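Local coordinates for protein probable zinc protease PqqL (Escherichia coli, PDB 6OFT) that probably acts as a periplasmic zinc-dependent M16-family peptidase, this chain being the first half of the protein, at residues 289-294 / 322-327. Residues are numbered along the deposited sequence; the frame is centred on the assembly and turned at random.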
loop_
_atom_site.group_PDB
_atom_site.type_symbol
_atom_site.label_atom_id
_atom_site.label_comp_id
_atom_site.label_asym_id
_atom_site.label_seq_id
_atom_site.Cartn_x
_atom_site.Cartn_y
_atom_site.Cartn_z
ATOM N N GLN A 289 -12.407 -16.523 -8.505
ATOM C CA GLN A 289 -13.601 -17.356 -8.338
ATOM C C GLN A 289 -13.540 -18.538 -9.310
ATOM O O GLN A 289 -13.542 -19.679 -8.853
ATOM C CB GLN A 289 -14.881 -16.501 -8.530
ATOM C CG GLN A 289 -16.207 -17.264 -8.457
ATOM C CD GLN A 289 -17.407 -16.346 -8.352
ATOM O OE1 GLN A 289 -18.103 -16.069 -9.336
ATOM N NE2 GLN A 289 -17.689 -15.869 -7.145
ATOM N N ARG A 290 -13.385 -18.272 -10.627
ATOM C CA ARG A 290 -13.311 -19.329 -11.640
ATOM C C ARG A 290 -12.186 -20.315 -11.391
ATOM O O ARG A 290 -12.448 -21.510 -11.395
ATOM C CB ARG A 290 -13.257 -18.777 -13.069
ATOM C CG ARG A 290 -13.836 -19.790 -14.048
ATOM C CD ARG A 290 -13.855 -19.289 -15.457
ATOM N NE ARG A 290 -15.022 -18.453 -15.720
ATOM C CZ ARG A 290 -15.233 -17.841 -16.876
ATOM N NH1 ARG A 290 -14.375 -17.985 -17.876
ATOM N NH2 ARG A 290 -16.305 -17.083 -17.042
ATOM N N LEU A 291 -10.957 -19.831 -11.112
ATOM C CA LEU A 291 -9.817 -20.706 -10.825
ATOM C C LEU A 291 -10.064 -21.606 -9.605
ATOM O O LEU A 291 -9.779 -22.806 -9.674
ATOM C CB LEU A 291 -8.515 -19.896 -10.658
ATOM C CG LEU A 291 -7.214 -20.712 -10.554
ATOM C CD1 LEU A 291 -6.923 -21.488 -11.842
ATOM C CD2 LEU A 291 -6.045 -19.819 -10.220
ATOM N N GLN A 292 -10.603 -21.033 -8.507
ATOM C CA GLN A 292 -10.909 -21.771 -7.281
ATOM C C GLN A 292 -12.012 -22.805 -7.479
ATOM O O GLN A 292 -11.955 -23.864 -6.854
ATOM C CB GLN A 292 -11.252 -20.830 -6.118
ATOM C CG GLN A 292 -10.033 -20.169 -5.471
ATOM C CD GLN A 292 -9.012 -21.164 -4.954
ATOM O OE1 GLN A 292 -7.887 -21.257 -5.466
ATOM N NE2 GLN A 292 -9.381 -21.936 -3.934
ATOM N N GLU A 293 -12.996 -22.508 -8.356
ATOM C CA GLU A 293 -14.111 -23.403 -8.687
ATOM C C GLU A 293 -13.582 -24.602 -9.476
ATOM O O GLU A 293 -14.009 -25.732 -9.226
ATOM C CB GLU A 293 -15.180 -22.665 -9.515
ATOM C CG GLU A 293 -16.036 -21.662 -8.755
ATOM C CD GLU A 293 -16.843 -20.684 -9.602
ATOM O OE1 GLU A 293 -16.433 -20.382 -10.748
ATOM O OE2 GLU A 293 -17.890 -20.208 -9.107
ATOM N N ARG A 294 -12.643 -24.351 -10.422
ATOM C CA ARG A 294 -12.005 -25.382 -11.242
ATOM C C ARG A 294 -11.094 -26.285 -10.399
ATOM O O ARG A 294 -11.076 -27.498 -10.616
ATOM C CB ARG A 294 -11.238 -24.762 -12.420
ATOM C CG ARG A 294 -12.147 -24.178 -13.500
ATOM C CD ARG A 294 -11.399 -23.884 -14.785
ATOM N NE ARG A 294 -12.280 -24.007 -15.946
ATOM C CZ ARG A 294 -12.504 -23.042 -16.836
ATOM N NH1 ARG A 294 -13.330 -23.250 -17.852
ATOM N NH2 ARG A 294 -11.893 -21.867 -16.722
ATOM N N PHE A 322 -2.030 -11.799 -13.071
ATOM C CA PHE A 322 -2.750 -13.075 -13.056
ATOM C C PHE A 322 -1.710 -14.159 -12.883
ATOM O O PHE A 322 -0.849 -14.330 -13.739
ATOM C CB PHE A 322 -3.578 -13.257 -14.339
ATOM C CG PHE A 322 -4.554 -12.128 -14.580
ATOM C CD1 PHE A 322 -4.195 -11.028 -15.357
ATOM C CD2 PHE A 322 -5.826 -12.156 -14.024
ATOM C CE1 PHE A 322 -5.083 -9.968 -15.554
ATOM C CE2 PHE A 322 -6.722 -11.097 -14.225
ATOM C CZ PHE A 322 -6.347 -10.011 -14.991
ATOM N N ARG A 323 -1.755 -14.851 -11.740
ATOM C CA ARG A 323 -0.780 -15.869 -11.377
ATOM C C ARG A 323 -1.366 -17.259 -11.187
ATOM O O ARG A 323 -2.463 -17.400 -10.653
ATOM C CB ARG A 323 -0.025 -15.415 -10.113
ATOM C CG ARG A 323 1.058 -16.391 -9.624
ATOM C CD ARG A 323 1.738 -15.903 -8.361
ATOM N NE ARG A 323 2.464 -14.646 -8.561
ATOM C CZ ARG A 323 3.657 -14.553 -9.139
ATOM N NH1 ARG A 323 4.269 -15.642 -9.593
ATOM N NH2 ARG A 323 4.248 -13.372 -9.271
ATOM N N VAL A 324 -0.609 -18.289 -11.622
ATOM C CA VAL A 324 -0.921 -19.696 -11.416
ATOM C C VAL A 324 0.321 -20.326 -10.766
ATOM O O VAL A 324 1.419 -20.246 -11.327
ATOM C CB VAL A 324 -1.396 -20.461 -12.689
ATOM C CG1 VAL A 324 -1.387 -21.969 -12.457
ATOM C CG2 VAL A 324 -2.789 -20.010 -13.132
ATOM N N ASN A 325 0.145 -20.931 -9.577
ATOM C CA ASN A 325 1.212 -21.602 -8.842
ATOM C C ASN A 325 1.359 -23.037 -9.325
ATOM O O ASN A 325 0.368 -23.764 -9.452
ATOM C CB ASN A 325 0.977 -21.526 -7.339
ATOM C CG ASN A 325 0.778 -20.109 -6.832
ATOM O OD1 ASN A 325 -0.200 -19.809 -6.139
ATOM N ND2 ASN A 325 1.684 -19.199 -7.186
ATOM N N ALA A 326 2.601 -23.423 -9.641
ATOM C CA ALA A 326 2.936 -24.744 -10.155
ATOM C C ALA A 326 2.977 -25.838 -9.099
ATOM O O ALA A 326 3.352 -25.606 -7.946
ATOM C CB ALA A 326 4.252 -24.697 -10.907
ATOM N N ARG A 327 2.577 -27.041 -9.524
ATOM C CA ARG A 327 2.621 -28.267 -8.741
ATOM C C ARG A 327 4.065 -28.738 -8.924
ATOM O O ARG A 327 4.441 -29.133 -10.034
ATOM C CB ARG A 327 1.618 -29.282 -9.315
ATOM C CG ARG A 327 1.693 -30.663 -8.696
ATOM C CD ARG A 327 0.749 -31.612 -9.407
ATOM N NE ARG A 327 0.614 -32.887 -8.701
ATOM C CZ ARG A 327 -0.225 -33.100 -7.693
ATOM N NH1 ARG A 327 -0.283 -34.290 -7.113
ATOM N NH2 ARG A 327 -1.005 -32.120 -7.249
#
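NH2 of Arg323 is gripped from two other strands of the sheet, by a salt bridge to OE2 of Glu433 and, more weakly, by a hydrogen bond with OH of Tyr260 on the adjoining strand. The CB of Arg323 points away from 289-294. The layout is the helix-on-sheet packing of the inactive-type M16 domain of this half, away from the predicted zinc site: strand 317-326, an inner strand of a five-stranded mixed sheet, carries the C-terminal part of helix 271-296 on one face. Arg323 still meets the helix through its backbone, since its O lies 4.3 Å from CD2 of Leu291, a loose van der Waals approach of a methyl to a carbonyl oxygen.

From 289-294 only Leu291 touches the strand segment. Its CG stands anti to the backbone N (chi1 -172°) and CD2 continues the extended line from CA, making that methyl the leading tip. A long, branched apolar residue suits this place because it spans the gap between backbones, whose CA atoms at Leu291 and Val324 are 9.0 Å apart. Val324, beta-branched and at home in a strand, meets it with one methyl. Ile303 of the edge strand touches both residues, while helix 331-348 adds Leu338 against Val324 and Glu341 against Leu291. Only 70 Å² is buried between the two segments, and their apolar contact comes down to two methyls, CD2 of Leu291 and CG2 of Val324, 4.4 Å apart.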